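Local coordinates for nitroreductase family protein (Sphingopyxis sp., PDB 7DP1) that uses FMN and NADPH to reduce nitro groups, acting in the breakdown of dinitroaniline herbicides, at residues 20-25 and 130-135; 160-165 and 199-204; 56-61 and 137-142. The protein carries 1 engineered substitution. One frame throughout, in Å; residues are numbered along the deposited sequence.

Interaction 1: residues 20-25 and 130-135. With FMN (flavin mononucleotide), chain C.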
# COMPACT_ATOMS: atom_id res chain seq x y z
N SER A 20 5.57 13.56 -3.94
CA SER A 20 6.17 13.01 -5.14
C SER A 20 7.12 14.06 -5.72
O SER A 20 6.69 14.99 -6.38
CB SER A 20 5.09 12.61 -6.14
OG SER A 20 4.38 11.49 -5.63
N VAL A 21 8.42 13.88 -5.48
CA VAL A 21 9.44 14.84 -5.89
C VAL A 21 9.86 14.66 -7.35
O VAL A 21 10.26 13.56 -7.76
CB VAL A 21 10.67 14.73 -4.96
CG1 VAL A 21 11.84 15.47 -5.52
CG2 VAL A 21 10.31 15.24 -3.57
N ARG A 22 9.78 15.73 -8.13
CA ARG A 22 10.11 15.64 -9.55
C ARG A 22 11.26 16.57 -9.93
O ARG A 22 11.33 17.09 -11.05
CB ARG A 22 8.87 15.93 -10.41
CG ARG A 22 7.75 14.93 -10.12
CD ARG A 22 6.43 15.25 -10.81
NE ARG A 22 5.42 14.23 -10.47
CZ ARG A 22 4.46 14.41 -9.57
NH1 ARG A 22 4.36 15.56 -8.91
NH2 ARG A 22 3.59 13.42 -9.31
N ALA A 23 12.15 16.79 -8.96
CA ALA A 23 13.42 17.47 -9.21
C ALA A 23 14.43 17.14 -8.12
O ALA A 23 14.28 17.58 -6.97
CB ALA A 23 13.22 18.96 -9.31
N PHE A 24 15.46 16.39 -8.51
CA PHE A 24 16.51 15.95 -7.60
C PHE A 24 17.86 16.59 -7.91
O PHE A 24 18.20 16.83 -9.07
CB PHE A 24 16.69 14.42 -7.65
CG PHE A 24 15.45 13.65 -7.31
CD1 PHE A 24 14.50 13.37 -8.26
CD2 PHE A 24 15.26 13.16 -6.02
CE1 PHE A 24 13.36 12.64 -7.94
CE2 PHE A 24 14.13 12.43 -5.70
CZ PHE A 24 13.18 12.17 -6.66
N THR A 25 18.64 16.87 -6.87
CA THR A 25 20.03 17.25 -7.06
C THR A 25 20.77 15.96 -7.42
O THR A 25 20.19 14.89 -7.28
CB THR A 25 20.62 17.90 -5.80
OG1 THR A 25 20.85 16.90 -4.81
CG2 THR A 25 19.66 18.95 -5.24
N ARG A 130 13.62 9.68 -17.12
CA ARG A 130 14.93 9.87 -16.52
C ARG A 130 14.81 9.97 -14.99
O ARG A 130 15.74 10.42 -14.32
CB ARG A 130 15.57 11.16 -17.03
CG ARG A 130 15.38 11.44 -18.50
CD ARG A 130 16.01 12.78 -18.87
NE ARG A 130 17.19 12.66 -19.72
CZ ARG A 130 17.15 12.50 -21.04
NH1 ARG A 130 15.99 12.44 -21.66
NH2 ARG A 130 18.28 12.40 -21.72
N GLY A 131 13.70 9.50 -14.44
CA GLY A 131 13.52 9.49 -13.00
C GLY A 131 13.59 10.91 -12.45
O GLY A 131 13.90 11.13 -11.28
N PHE A 132 13.29 11.87 -13.31
CA PHE A 132 13.36 13.29 -12.96
C PHE A 132 14.74 13.64 -12.44
O PHE A 132 14.87 14.52 -11.60
CB PHE A 132 12.30 13.65 -11.91
CG PHE A 132 10.89 13.38 -12.35
CD1 PHE A 132 10.34 14.04 -13.43
CD2 PHE A 132 10.11 12.45 -11.68
CE1 PHE A 132 9.04 13.80 -13.83
CE2 PHE A 132 8.81 12.19 -12.09
CZ PHE A 132 8.27 12.87 -13.17
N GLY A 133 15.75 12.90 -12.90
CA GLY A 133 17.12 13.20 -12.53
C GLY A 133 17.60 12.54 -11.26
O GLY A 133 18.69 12.84 -10.76
N ALA A 134 16.79 11.65 -10.71
CA ALA A 134 17.19 10.90 -9.53
C ALA A 134 18.35 9.95 -9.87
O ALA A 134 18.37 9.36 -10.95
CB ALA A 134 16.03 10.13 -8.97
N PRO A 135 19.31 9.82 -8.95
CA PRO A 135 20.50 8.97 -9.14
C PRO A 135 20.22 7.48 -8.97
O PRO A 135 21.00 6.66 -9.45
CB PRO A 135 21.45 9.47 -8.05
CG PRO A 135 20.54 9.95 -6.98
CD PRO A 135 19.37 10.57 -7.68
N1 FMN C . 3.81 10.65 -10.59
C2 FMN C . 4.36 10.92 -11.83
O2 FMN C . 4.65 12.07 -12.15
N3 FMN C . 4.58 9.91 -12.74
C4 FMN C . 4.27 8.61 -12.43
O4 FMN C . 4.50 7.71 -13.26
C4A FMN C . 3.71 8.34 -11.18
N5 FMN C . 3.37 7.05 -10.83
C5A FMN C . 2.84 6.76 -9.59
C6 FMN C . 2.53 5.44 -9.28
C7 FMN C . 1.99 5.13 -8.05
C7M FMN C . 1.66 3.72 -7.68
C8 FMN C . 1.75 6.14 -7.12
C8M FMN C . 1.18 5.74 -5.79
C9 FMN C . 2.06 7.47 -7.43
C9A FMN C . 2.60 7.79 -8.67
N10 FMN C . 2.92 9.09 -9.03
C10 FMN C . 3.47 9.36 -10.27
C1' FMN C . 2.72 10.23 -8.07
C2' FMN C . 1.28 10.70 -7.93
O2' FMN C . 0.95 11.54 -9.01
C3' FMN C . 1.17 11.49 -6.63
O3' FMN C . 1.29 10.56 -5.57
C4' FMN C . -0.15 12.23 -6.45
O4' FMN C . -0.34 13.27 -7.40
C5' FMN C . -0.13 12.87 -5.08
O5' FMN C . 0.95 13.77 -5.05
P FMN C . 1.98 13.62 -3.82
O1P FMN C . 3.18 14.49 -4.09
O2P FMN C . 1.28 14.04 -2.54
O3P FMN C . 2.39 12.17 -3.70
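Arg22 lays its aliphatic stem over one face of the Phe132 ring. Its CG stands 3.7 Å from the ring centroid, 17° off the normal, a CH-pi contact. The two side chains run side by side in the same direction, yet guanidinium and ring planes are almost perpendicular, 89° apart. The extended chain beyond CG carries the guanidinium to the pyrimidine edge of the flavin. There NE donates to FMN O2 at 2.8 Å. NH2 donates to FMN N1 at 3.1 Å, nearly straight at 173°, and weakly to O2 as well. A cation at N1 and O2 would probably favour negative charge building up there in the reduced flavin, as in other flavoenzymes. An alanine in place of Phe132 would remove the ring under the Arg22 stem and is likely to let the guanidinium drift from the flavin edge. Both segments are loops of the nitroreductase fold, and Ser20, Arg22 and Phe132 line the FMN pocket. Ser20 serves the other end of the cofactor: its N gives a bond of 2.6 Å to FMN O1P, and its OG donates to O3P. One residue pair further out, Ala134 CB sits over a face of the Phe24 ring, 3.8 Å from its centroid. Val21 CG1 covers the opposite face, and Phe132 O lies at the ring edge. The loop carrying Phe132 is folded on itself by Gly133 N to Arg130 O and Ala134 N to Gly131 O. Asn213 fixes the other loop, accepting from Arg22 N and donating to Ala23 O.

Interaction 2: residues 160-165 and 199-204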
# COMPACT_ATOMS: atom_id res chain seq x y z
N SER A 160 5.95 2.30 3.20
CA SER A 160 6.96 2.23 4.27
C SER A 160 8.29 2.82 3.79
O SER A 160 8.91 3.65 4.48
CB SER A 160 7.15 0.79 4.73
OG SER A 160 5.93 0.31 5.27
N VAL A 161 8.71 2.41 2.59
CA VAL A 161 9.99 2.92 2.07
C VAL A 161 9.97 4.44 1.89
O VAL A 161 10.88 5.15 2.32
CB VAL A 161 10.32 2.22 0.74
CG1 VAL A 161 11.57 2.83 0.09
CG2 VAL A 161 10.49 0.72 1.01
N MET A 162 8.91 4.95 1.28
CA MET A 162 8.82 6.37 0.99
C MET A 162 8.85 7.21 2.27
O MET A 162 9.47 8.27 2.32
CB MET A 162 7.54 6.63 0.19
CG MET A 162 7.61 6.06 -1.23
SD MET A 162 6.19 6.59 -2.18
CE MET A 162 4.98 5.40 -1.61
N LEU A 163 8.17 6.74 3.31
CA LEU A 163 8.21 7.45 4.59
C LEU A 163 9.58 7.40 5.25
O LEU A 163 10.03 8.40 5.79
CB LEU A 163 7.16 6.89 5.54
CG LEU A 163 5.74 7.19 5.07
CD1 LEU A 163 4.73 6.55 6.00
CD2 LEU A 163 5.57 8.70 5.05
N LEU A 164 10.24 6.24 5.18
CA LEU A 164 11.58 6.10 5.76
C LEU A 164 12.60 7.01 5.08
O LEU A 164 13.53 7.52 5.71
CB LEU A 164 12.06 4.66 5.67
CG LEU A 164 11.36 3.72 6.66
CD1 LEU A 164 11.52 2.23 6.27
CD2 LEU A 164 11.86 3.98 8.05
N LEU A 165 12.44 7.19 3.77
CA LEU A 165 13.32 8.06 3.01
C LEU A 165 13.23 9.48 3.53
O LEU A 165 14.23 10.11 3.85
CB LEU A 165 12.96 8.02 1.52
CG LEU A 165 13.35 6.74 0.78
CD1 LEU A 165 12.79 6.76 -0.64
CD2 LEU A 165 14.88 6.58 0.76
N SER A 199 5.81 -0.97 -10.47
CA SER A 199 6.09 0.45 -10.48
C SER A 199 7.56 0.73 -10.29
O SER A 199 8.29 -0.11 -9.75
CB SER A 199 5.27 1.14 -9.39
OG SER A 199 5.56 2.53 -9.33
N GLY A 200 8.00 1.90 -10.71
CA GLY A 200 9.33 2.34 -10.33
C GLY A 200 9.20 3.25 -9.12
O GLY A 200 8.08 3.69 -8.80
N LEU A 201 10.31 3.50 -8.43
CA LEU A 201 10.37 4.53 -7.39
C LEU A 201 11.68 5.30 -7.59
O LEU A 201 12.77 4.78 -7.36
CB LEU A 201 10.29 3.92 -5.98
CG LEU A 201 10.36 4.87 -4.76
CD1 LEU A 201 9.04 5.65 -4.54
CD2 LEU A 201 10.79 4.13 -3.46
N ALA A 202 11.58 6.52 -8.12
CA ALA A 202 12.78 7.33 -8.27
C ALA A 202 13.24 7.74 -6.89
O ALA A 202 12.42 8.15 -6.07
CB ALA A 202 12.50 8.53 -9.14
N ILE A 203 14.54 7.66 -6.62
CA ILE A 203 15.09 7.96 -5.29
C ILE A 203 16.27 8.91 -5.33
O ILE A 203 17.19 8.72 -6.13
CB ILE A 203 15.54 6.67 -4.56
CG1 ILE A 203 14.33 5.81 -4.20
CG2 ILE A 203 16.25 7.01 -3.26
CD1 ILE A 203 14.71 4.51 -3.53
N GLY A 204 16.27 9.92 -4.45
CA GLY A 204 17.38 10.86 -4.37
C GLY A 204 17.16 11.99 -3.39
O GLY A 204 16.22 11.95 -2.57
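Val161 starts the contact from the helix side, its CG1 meeting CD2 of Leu201 at 3.9 Å. With CG1 anti to the backbone N (chi1 174°), this methyl is the branch turned to the strand. Met162 comes next and reaches the other methyl of the same leucine. Its CG lies 3.6 Å from Leu201 CD1, and its SD follows at 3.8 Å. The chain then bends at chi3 (-81°), and past the bend CE stands farther from that methyl. Met162 additionally packs on Pro45 of the second subunit. Leu201 therefore takes Val161 on one branch and Met162 on the other. Its side chain lies at a slant to both.

Helix 148-167 here lies against the sheet of the nitroreductase alpha/beta fold, over strand 195-204. The two short segments run nearly parallel, at 15°, with their axes 10.7 Å apart. That spacing is bridged by apolar side chains from both sides, and all five touching residues are buried.

Leu163 and Leu164 turn elsewhere. Leu163 packs on Leu163 of the second subunit, and Leu164 touches Ile37 and Ala41 of helix 31-41. Leu165, one turn after Val161, points back to the strand. Its N closes that turn by bonding to Val161 O at 2.9 Å. Its CD1 touches CG1 of Ile203 at 4.0 Å and CD1 of Ile203 at 4.1 Å. The leucine and isoleucine side chains meet at about a right angle. A looser approach, 4.3 Å, joins Leu165 CD1 to Leu201 CD2. Ser172 of strand 171-175 also borders Met162, Leu165 and Leu201.

Interaction 3: residues 56-61 and 137-142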
# COMPACT_ATOMS: atom_id res chain seq x y z
N THR A 56 14.30 -4.46 -7.55
CA THR A 56 15.59 -4.32 -8.19
C THR A 56 16.01 -2.86 -8.16
O THR A 56 15.41 -2.00 -8.81
CB THR A 56 15.54 -4.85 -9.61
OG1 THR A 56 15.19 -6.24 -9.56
CG2 THR A 56 16.91 -4.69 -10.31
N VAL A 57 17.05 -2.57 -7.38
CA VAL A 57 17.54 -1.21 -7.22
C VAL A 57 18.69 -0.95 -8.16
O VAL A 57 19.73 -1.62 -8.06
CB VAL A 57 17.99 -0.95 -5.79
CG1 VAL A 57 18.46 0.48 -5.62
CG2 VAL A 57 16.82 -1.27 -4.83
N VAL A 58 18.52 0.03 -9.05
CA VAL A 58 19.59 0.31 -10.00
C VAL A 58 20.17 1.71 -9.88
O VAL A 58 19.50 2.64 -9.41
CB VAL A 58 19.11 0.08 -11.46
CG1 VAL A 58 18.64 -1.35 -11.64
CG2 VAL A 58 18.01 1.07 -11.82
N THR A 59 21.43 1.85 -10.26
CA THR A 59 22.10 3.14 -10.26
C THR A 59 23.24 3.14 -11.30
O THR A 59 23.54 2.11 -11.91
CB THR A 59 22.68 3.48 -8.88
OG1 THR A 59 23.04 4.87 -8.84
CG2 THR A 59 23.92 2.63 -8.60
N GLY A 60 23.85 4.31 -11.48
CA GLY A 60 24.95 4.48 -12.41
C GLY A 60 24.63 3.94 -13.80
O GLY A 60 23.54 4.18 -14.33
N GLU A 61 25.57 3.17 -14.35
CA GLU A 61 25.53 2.67 -15.73
C GLU A 61 24.32 1.78 -16.03
O GLU A 61 23.77 1.81 -17.14
CB GLU A 61 26.82 1.90 -16.03
CG GLU A 61 26.67 0.63 -16.86
CD GLU A 61 26.23 0.87 -18.30
OE1 GLU A 61 26.31 2.02 -18.78
OE2 GLU A 61 25.78 -0.10 -18.95
N MET A 137 17.12 4.29 -8.99
CA MET A 137 15.76 3.89 -9.35
C MET A 137 15.46 2.49 -8.84
O MET A 137 16.20 1.54 -9.12
CB MET A 137 15.55 3.95 -10.87
CG MET A 137 14.21 3.38 -11.34
SD MET A 137 12.79 4.40 -10.82
CE MET A 137 13.28 5.96 -11.59
N LEU A 138 14.38 2.37 -8.06
CA LEU A 138 13.91 1.08 -7.56
C LEU A 138 12.75 0.60 -8.39
O LEU A 138 11.74 1.30 -8.53
CB LEU A 138 13.47 1.19 -6.10
CG LEU A 138 12.83 -0.03 -5.43
CD1 LEU A 138 13.23 -0.09 -3.98
CD2 LEU A 138 11.31 0.03 -5.52
N PHE A 139 12.86 -0.63 -8.88
CA PHE A 139 11.77 -1.24 -9.61
C PHE A 139 11.14 -2.30 -8.74
O PHE A 139 11.79 -3.29 -8.36
CB PHE A 139 12.25 -1.83 -10.93
CG PHE A 139 12.61 -0.79 -11.95
CD1 PHE A 139 11.62 -0.09 -12.61
CD2 PHE A 139 13.94 -0.53 -12.26
CE1 PHE A 139 11.94 0.88 -13.56
CE2 PHE A 139 14.28 0.43 -13.20
CZ PHE A 139 13.27 1.14 -13.86
N LEU A 140 9.88 -2.08 -8.42
CA LEU A 140 9.12 -2.96 -7.54
C LEU A 140 8.36 -3.95 -8.36
O LEU A 140 7.58 -3.57 -9.23
CB LEU A 140 8.18 -2.13 -6.63
CG LEU A 140 7.10 -2.83 -5.79
CD1 LEU A 140 7.68 -3.97 -4.98
CD2 LEU A 140 6.39 -1.80 -4.86
N HIS A 141 8.61 -5.23 -8.12
CA HIS A 141 7.93 -6.25 -8.90
C HIS A 141 7.58 -7.46 -8.04
O HIS A 141 7.97 -7.53 -6.87
CB HIS A 141 8.79 -6.68 -10.07
CG HIS A 141 10.16 -7.12 -9.67
ND1 HIS A 141 10.48 -8.44 -9.47
CD2 HIS A 141 11.29 -6.41 -9.46
CE1 HIS A 141 11.77 -8.53 -9.14
NE2 HIS A 141 12.28 -7.32 -9.13
N CYS A 142 6.83 -8.39 -8.62
CA CYS A 142 6.41 -9.58 -7.90
C CYS A 142 6.08 -10.70 -8.87
O CYS A 142 6.00 -10.50 -10.09
CB CYS A 142 5.19 -9.29 -7.00
SG CYS A 142 3.69 -8.78 -7.94
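Thr56 and Phe139 form a hydrogen-bonded pair between two antiparallel strands, 54-59 and 136-143. These are neighbours in the central sheet of the nitroreductase fold. Thr56 N donates to Phe139 O at 2.9 Å, and Phe139 N returns a bond to Thr56 O. The second donor stands 37° out of the Thr56 carbonyl plane, so it approaches from above. Val58 and Met137 repeat the pattern two residues on. Val58 N reaches Met137 O at 2.8 Å in an almost straight bond (178°), and Met137 N donates to Val58 O at 2.9 Å. Thus both backbone polar atoms of all four residues are used across the strand pair.

Val57 and Leu138, between them, are a non-hydrogen-bonded pair. Val57 CA makes a CA-H...O contact with Met137 O. The Leu138 backbone bonds with Leu201 of strand 195-204. On the other strand, residues 56-58 pair in parallel with a strand of the second subunit. The sheet thus continues across the dimer interface.

Apolar side chains line both faces. On one, Val57 CG2 meets Leu138 CD1 at 3.9 Å. On the other, Val58 CG2 touches Met137 CB at 3.9 Å and Phe139 CE2 at 4.0 Å. Met137 CG lies over one face of the Phe139 ring, offset toward the rim. Trp178 meets that ring edge-to-face.

His141 takes part through its imidazole. With chi1 at 54°, its CG lies between the backbone N and the carbonyl carbon, and the ring swings toward Thr56. Its ND1 is hydrogen-bonded to Gln195 OE1. On the other side of the ring NE2 pairs with Thr56 OG1 at 3.1 Å, the hydroxyl lying at the ring edge.

How the interactions relate
The loop 20-25 comes first and meets 130-135, so interaction 1 closes a loop of 104 residues. Interaction 3 opens inside it at 56-61 and closes after it at 137-142, so the two cross. Pro135 O and Thr59 OG1, probably hydrogen-bonded, join them. Interaction 2 follows in series, from helix 148-167 to strand 195-204. That strand lies beside 136-143, and a probable hydrogen bond from Leu201 N to Leu138 O ties interactions 2 and 3. Ile203 O and Gly204 in turn pack against Pro135, Ala134 and Phe24 of interaction 1. Together they tie the flavin-binding loops, the sheet and its covering helix. Interactions 2 and 3 also touch the second subunit.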